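Local coordinates for HmuY protein (Prevotella intermedia, PDB 6R2H) that probably binds heme as a hemophore-like relative of HmuY, with its own mode of heme coordination, and is caught here without heme, at residues I21-G26 / N164-K169; K6-L11 / S17-D22. One frame throughout, in Å; residues are numbered along the deposited sequence.

Contact 1 (I21-G26 / N164-K169); sequences IDLETG and NAALIK. With GOL (glycerol), chain C.
Leu23 meets Ala166 and Ile168 in a small apolar contact between the loop that follows strand 17-21 and the face of strand 165-174 that carries both partners, in the large antiparallel sheet. One branch of the leucine does the touching: its CD1 lies 3.8 Å from CB of Ala166 and 4.2 Å from CD1 of Ile168, and the Leu23 and Ile168 side chains cross at about a right angle. The alanine methyl is short enough for a leucine to lie over it, while the longer isoleucine brings its own CD1 to the leucine's. With CG beside the backbone N (chi1 -80°) and an extended chi2, Leu23 sends CD1, not CD2, to the strand. An Asx turn shapes the loop: OD1 of Asp22 accepts from N of Glu24 at 3.0 Å, well out of the carboxylate plane, and N of Gly26 bonds to O of Asp22 at 2.8 Å. Glycine suits the positive phi of Gly26. Beside the contact, glycerol, probably from the crystallisation liquor, accepts a hydrogen bond at O1 from ND2 of Asn164 (2.8 Å). Nearby, Phe189 of strand 181-190 touches Leu23, Tyr187 OH bonds to the Leu23 carbonyl, and Ile71 of strand 71-74 packs on Ile168.

Contact 2 (K6-L11 / S17-D22); sequences KHFETL and SWIYID
Two antiparallel sheets pack face to face here: strand 6-11, an edge strand of the nine-stranded sheet, lies over strand 17-21 of the four-stranded one. Their axes come within 10.3 Å and run nearly antiparallel, at 163°, with no hydrogen bond across, so side chains alone fill the gap. Phe8 is the main filler. Its CG stands anti to the backbone N (chi1 176°), which sends the ring across to the other sheet, and CD1 of Ile21 sits over one ring face, 3.7 Å from the centroid and 19° off the normal, a CH-pi contact displaced toward the rim at CZ. The other branch of Ile21 lies at the ring's rim, its CG2 3.9 Å from CD2 of Phe8. Ile19 arrives obliquely, placing CD1 3.8 Å from CZ of Phe8. The same methyl meets CG2 of Thr10 tip to tip at 3.7 Å; threonine suits this partly exposed place because its methyl can face the isoleucine while OG1 makes a weak bond to O of Leu11. Phe28 and Phe185 extend the aromatic cluster around Phe8. Branched aliphatic and aromatic groups with no polar bond between them imply an interface held by dispersion and the burial of apolar surface.

The two contacts lie with their centres about 10 Å apart, on the same side of the chain's centre, and share Ile21 and Asp22. Along the chain, strand 6-11 comes first, then strand 17-21 and the loop to Gly26, while 164-169 follows far later. Contact 2 joins the small sheet to the edge strand of the large one; contact 1 packs the loop after strand 17-21 against strand 165-174, two places inward in the same large sheet. Strand 181-190 lies between those two strands, and its Phe185 touches both Phe8 and Ile168. Together the contacts pack the small sheet and its following loop onto the large sheet.

Contact 1 (I21-G26 / N164-K169)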
loop_
_atom_site.group_PDB
_atom_site.type_symbol
_atom_site.label_atom_id
_atom_site.label_comp_id
_atom_site.label_asym_id
_atom_site.label_seq_id
_atom_site.Cartn_x
_atom_site.Cartn_y
_atom_site.Cartn_z
ATOM N N ILE A 21 -3.998 1.400 -8.547
ATOM C CA ILE A 21 -3.217 1.310 -9.775
ATOM C C ILE A 21 -3.636 0.106 -10.606
ATOM O O ILE A 21 -3.622 -1.018 -10.122
ATOM C CB ILE A 21 -1.711 1.292 -9.487
ATOM C CG1 ILE A 21 -1.337 2.469 -8.585
ATOM C CG2 ILE A 21 -0.927 1.301 -10.794
ATOM C CD1 ILE A 21 -0.002 2.351 -7.913
ATOM N N ASP A 22 -3.982 0.373 -11.867
ATOM C CA ASP A 22 -4.160 -0.665 -12.870
ATOM C C ASP A 22 -2.802 -0.937 -13.506
ATOM O O ASP A 22 -2.294 -0.110 -14.257
ATOM C CB ASP A 22 -5.155 -0.227 -13.944
ATOM C CG ASP A 22 -5.402 -1.275 -15.010
ATOM O OD1 ASP A 22 -4.642 -2.263 -15.073
ATOM O OD2 ASP A 22 -6.394 -1.109 -15.751
ATOM N N LEU A 23 -2.216 -2.100 -13.213
ATOM C CA LEU A 23 -0.836 -2.333 -13.618
ATOM C C LEU A 23 -0.750 -2.509 -15.135
ATOM O O LEU A 23 0.260 -2.164 -15.743
ATOM C CB LEU A 23 -0.250 -3.516 -12.841
ATOM C CG LEU A 23 0.228 -3.185 -11.420
ATOM C CD1 LEU A 23 0.765 -4.416 -10.725
ATOM C CD2 LEU A 23 1.278 -2.070 -11.389
ATOM N N GLU A 24 -1.846 -3.003 -15.732
ATOM C CA GLU A 24 -1.910 -3.291 -17.156
ATOM C C GLU A 24 -1.807 -2.001 -17.971
ATOM O O GLU A 24 -1.098 -1.965 -18.966
ATOM C CB GLU A 24 -3.183 -4.083 -17.464
ATOM C CG GLU A 24 -3.261 -4.612 -18.885
ATOM C CD GLU A 24 -4.491 -5.475 -19.134
ATOM O OE1 GLU A 24 -5.480 -5.335 -18.378
ATOM O OE2 GLU A 24 -4.458 -6.296 -20.072
ATOM N N THR A 25 -2.484 -0.937 -17.526
ATOM C CA THR A 25 -2.611 0.297 -18.284
ATOM C C THR A 25 -1.686 1.380 -17.731
ATOM O O THR A 25 -1.422 2.374 -18.412
ATOM C CB THR A 25 -4.059 0.799 -18.275
ATOM O OG1 THR A 25 -4.408 1.258 -16.966
ATOM C CG2 THR A 25 -5.040 -0.247 -18.762
ATOM N N GLY A 26 -1.218 1.194 -16.489
ATOM C CA GLY A 26 -0.340 2.161 -15.854
ATOM C C GLY A 26 -1.094 3.365 -15.295
ATOM O O GLY A 26 -0.468 4.293 -14.776
ATOM N N ASN A 164 -3.310 -12.866 -14.007
ATOM C CA ASN A 164 -2.238 -11.940 -14.333
ATOM C C ASN A 164 -1.212 -11.967 -13.204
ATOM O O ASN A 164 -1.460 -12.510 -12.124
ATOM C CB ASN A 164 -2.734 -10.505 -14.526
ATOM C CG ASN A 164 -3.744 -10.378 -15.640
ATOM O OD1 ASN A 164 -3.675 -11.115 -16.627
ATOM N ND2 ASN A 164 -4.668 -9.444 -15.487
ATOM N N ALA A 165 -0.047 -11.378 -13.476
ATOM C CA ALA A 165 1.033 -11.381 -12.515
ATOM C C ALA A 165 1.895 -10.143 -12.748
ATOM O O ALA A 165 1.788 -9.503 -13.800
ATOM C CB ALA A 165 1.821 -12.664 -12.659
ATOM N N ALA A 166 2.733 -9.806 -11.756
ATOM C CA ALA A 166 3.645 -8.684 -11.923
ATOM C C ALA A 166 4.925 -8.854 -11.108
ATOM O O ALA A 166 4.952 -9.529 -10.079
ATOM C CB ALA A 166 2.937 -7.400 -11.568
ATOM N N LEU A 167 5.983 -8.197 -11.584
ATOM C CA LEU A 167 7.256 -8.131 -10.886
ATOM C C LEU A 167 7.600 -6.657 -10.696
ATOM O O LEU A 167 7.738 -5.917 -11.673
ATOM C CB LEU A 167 8.314 -8.832 -11.745
ATOM C CG LEU A 167 8.089 -10.316 -12.047
ATOM C CD1 LEU A 167 8.979 -10.732 -13.204
ATOM C CD2 LEU A 167 8.383 -11.172 -10.819
ATOM N N ILE A 168 7.726 -6.234 -9.433
ATOM C CA ILE A 168 7.755 -4.820 -9.085
ATOM C C ILE A 168 9.028 -4.534 -8.291
ATOM O O ILE A 168 9.338 -5.244 -7.335
ATOM C CB ILE A 168 6.485 -4.429 -8.281
ATOM C CG1 ILE A 168 5.187 -4.778 -9.017
ATOM C CG2 ILE A 168 6.504 -2.978 -7.815
ATOM C CD1 ILE A 168 3.977 -4.844 -8.113
ATOM N N LYS A 169 9.739 -3.464 -8.661
ATOM C CA LYS A 169 10.854 -2.984 -7.863
ATOM C C LYS A 169 10.607 -1.516 -7.523
ATOM O O LYS A 169 10.453 -0.696 -8.426
ATOM C CB LYS A 169 12.163 -3.202 -8.629
ATOM C CG LYS A 169 13.419 -2.584 -8.024
ATOM C CD LYS A 169 14.614 -2.745 -8.935
ATOM C CE LYS A 169 15.879 -2.115 -8.391
ATOM N NZ LYS A 169 16.263 -2.753 -7.111
HETATM C C1 GOL C . -6.110 -6.530 -14.398
HETATM O O1 GOL C . -4.752 -6.920 -14.205
HETATM C C2 GOL C . -6.233 -5.088 -14.854
HETATM O O2 GOL C . -6.447 -4.206 -13.747
HETATM C C3 GOL C . -7.288 -4.880 -15.922
HETATM O O3 GOL C . -8.570 -5.363 -15.526
#

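Contact 2 (K6-L11 / S17-D22)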
loop_
_atom_site.group_PDB
_atom_site.type_symbol
_atom_site.label_atom_id
_atom_site.label_comp_id
_atom_site.label_asym_id
_atom_site.label_seq_id
_atom_site.Cartn_x
_atom_site.Cartn_y
_atom_site.Cartn_z
ATOM N N LYS A 6 7.987 -1.132 -17.184
ATOM C CA LYS A 6 7.204 0.092 -17.157
ATOM C C LYS A 6 7.535 0.850 -15.871
ATOM O O LYS A 6 8.187 0.313 -14.970
ATOM C CB LYS A 6 5.699 -0.186 -17.275
ATOM C CG LYS A 6 5.247 -1.299 -18.221
ATOM C CD LYS A 6 4.797 -0.847 -19.597
ATOM C CE LYS A 6 5.435 -1.668 -20.699
ATOM N NZ LYS A 6 4.556 -1.820 -21.887
ATOM N N HIS A 7 7.107 2.120 -15.821
ATOM C CA HIS A 7 7.356 2.971 -14.677
ATOM C C HIS A 7 6.045 3.562 -14.167
ATOM O O HIS A 7 5.138 3.849 -14.941
ATOM C CB HIS A 7 8.432 4.010 -14.998
ATOM C CG HIS A 7 8.752 4.907 -13.844
ATOM N ND1 HIS A 7 9.168 4.424 -12.614
ATOM C CD2 HIS A 7 8.726 6.251 -13.723
ATOM C CE1 HIS A 7 9.375 5.436 -11.790
ATOM N NE2 HIS A 7 9.129 6.567 -12.448
ATOM N N PHE A 8 5.950 3.683 -12.840
ATOM C CA PHE A 8 4.861 4.374 -12.186
ATOM C C PHE A 8 5.434 5.306 -11.124
ATOM O O PHE A 8 6.325 4.919 -10.362
ATOM C CB PHE A 8 3.905 3.393 -11.507
ATOM C CG PHE A 8 2.817 4.090 -10.724
ATOM C CD1 PHE A 8 3.064 4.583 -9.448
ATOM C CD2 PHE A 8 1.558 4.288 -11.272
ATOM C CE1 PHE A 8 2.084 5.259 -8.738
ATOM C CE2 PHE A 8 0.577 4.957 -10.553
ATOM C CZ PHE A 8 0.845 5.457 -9.297
ATOM N N GLU A 9 4.881 6.526 -11.065
ATOM C CA GLU A 9 5.274 7.498 -10.055
ATOM C C GLU A 9 4.164 8.516 -9.832
ATOM O O GLU A 9 3.453 8.883 -10.767
ATOM C CB GLU A 9 6.591 8.182 -10.414
ATOM C CG GLU A 9 6.564 9.059 -11.650
ATOM C CD GLU A 9 7.906 9.744 -11.836
ATOM O OE1 GLU A 9 8.944 9.027 -11.833
ATOM O OE2 GLU A 9 7.926 10.991 -11.937
ATOM N N THR A 10 4.033 8.939 -8.568
ATOM C CA THR A 10 3.072 9.951 -8.166
ATOM C C THR A 10 3.388 10.413 -6.745
ATOM O O THR A 10 3.944 9.656 -5.951
ATOM C CB THR A 10 1.631 9.433 -8.263
ATOM O OG1 THR A 10 0.772 10.576 -8.301
ATOM C CG2 THR A 10 1.232 8.521 -7.124
ATOM N N LEU A 11 3.028 11.663 -6.445
ATOM C CA LEU A 11 3.038 12.152 -5.077
ATOM C C LEU A 11 1.786 11.625 -4.389
ATOM O O LEU A 11 0.720 11.563 -4.999
ATOM C CB LEU A 11 3.054 13.683 -5.093
ATOM C CG LEU A 11 4.325 14.318 -5.656
ATOM C CD1 LEU A 11 4.249 15.836 -5.619
ATOM C CD2 LEU A 11 5.557 13.837 -4.905
ATOM N N SER A 17 -6.736 9.017 2.156
ATOM C CA SER A 17 -6.928 8.659 0.759
ATOM C C SER A 17 -6.001 7.533 0.312
ATOM O O SER A 17 -4.980 7.249 0.930
ATOM C CB SER A 17 -6.801 9.848 -0.141
ATOM O OG SER A 17 -7.481 10.969 0.396
ATOM N N TRP A 18 -6.420 6.913 -0.793
ATOM C CA TRP A 18 -5.775 5.794 -1.448
ATOM C C TRP A 18 -5.456 6.188 -2.888
ATOM O O TRP A 18 -6.131 7.025 -3.477
ATOM C CB TRP A 18 -6.728 4.594 -1.457
ATOM C CG TRP A 18 -6.871 3.851 -0.167
ATOM C CD1 TRP A 18 -7.756 4.104 0.842
ATOM C CD2 TRP A 18 -6.106 2.701 0.249
ATOM N NE1 TRP A 18 -7.597 3.193 1.858
ATOM C CE2 TRP A 18 -6.592 2.323 1.524
ATOM C CE3 TRP A 18 -5.050 1.970 -0.318
ATOM C CZ2 TRP A 18 -6.064 1.242 2.227
ATOM C CZ3 TRP A 18 -4.534 0.897 0.377
ATOM C CH2 TRP A 18 -5.033 0.542 1.635
ATOM N N ILE A 19 -4.445 5.541 -3.470
ATOM C CA ILE A 19 -4.353 5.460 -4.919
ATOM C C ILE A 19 -4.564 4.004 -5.337
ATOM O O ILE A 19 -4.124 3.089 -4.646
ATOM C CB ILE A 19 -3.028 6.041 -5.442
ATOM C CG1 ILE A 19 -1.808 5.231 -4.992
ATOM C CG2 ILE A 19 -2.901 7.512 -5.082
ATOM C CD1 ILE A 19 -0.532 5.588 -5.717
ATOM N N TYR A 20 -5.249 3.809 -6.468
ATOM C CA TYR A 20 -5.554 2.496 -7.015
ATOM C C TYR A 20 -4.906 2.377 -8.392
ATOM O O TYR A 20 -5.221 3.159 -9.290
ATOM C CB TYR A 20 -7.070 2.277 -7.077
ATOM C CG TYR A 20 -7.750 2.207 -5.731
ATOM C CD1 TYR A 20 -8.170 3.362 -5.085
ATOM C CD2 TYR A 20 -7.976 0.991 -5.098
ATOM C CE1 TYR A 20 -8.799 3.307 -3.848
ATOM C CE2 TYR A 20 -8.609 0.919 -3.864
ATOM C CZ TYR A 20 -9.022 2.084 -3.235
ATOM O OH TYR A 20 -9.636 2.042 -2.017
ATOM N N ILE A 21 -3.998 1.400 -8.547
ATOM C CA ILE A 21 -3.217 1.310 -9.775
ATOM C C ILE A 21 -3.636 0.106 -10.606
ATOM O O ILE A 21 -3.622 -1.018 -10.122
ATOM C CB ILE A 21 -1.711 1.292 -9.487
ATOM C CG1 ILE A 21 -1.337 2.469 -8.585
ATOM C CG2 ILE A 21 -0.927 1.301 -10.794
ATOM C CD1 ILE A 21 -0.002 2.351 -7.913
ATOM N N ASP A 22 -3.982 0.373 -11.867
ATOM C CA ASP A 22 -4.160 -0.665 -12.870
ATOM C C ASP A 22 -2.802 -0.937 -13.506
ATOM O O ASP A 22 -2.294 -0.110 -14.257
ATOM C CB ASP A 22 -5.155 -0.227 -13.944
ATOM C CG ASP A 22 -5.402 -1.275 -15.010
ATOM O OD1 ASP A 22 -4.642 -2.263 -15.073
ATOM O OD2 ASP A 22 -6.394 -1.109 -15.751
#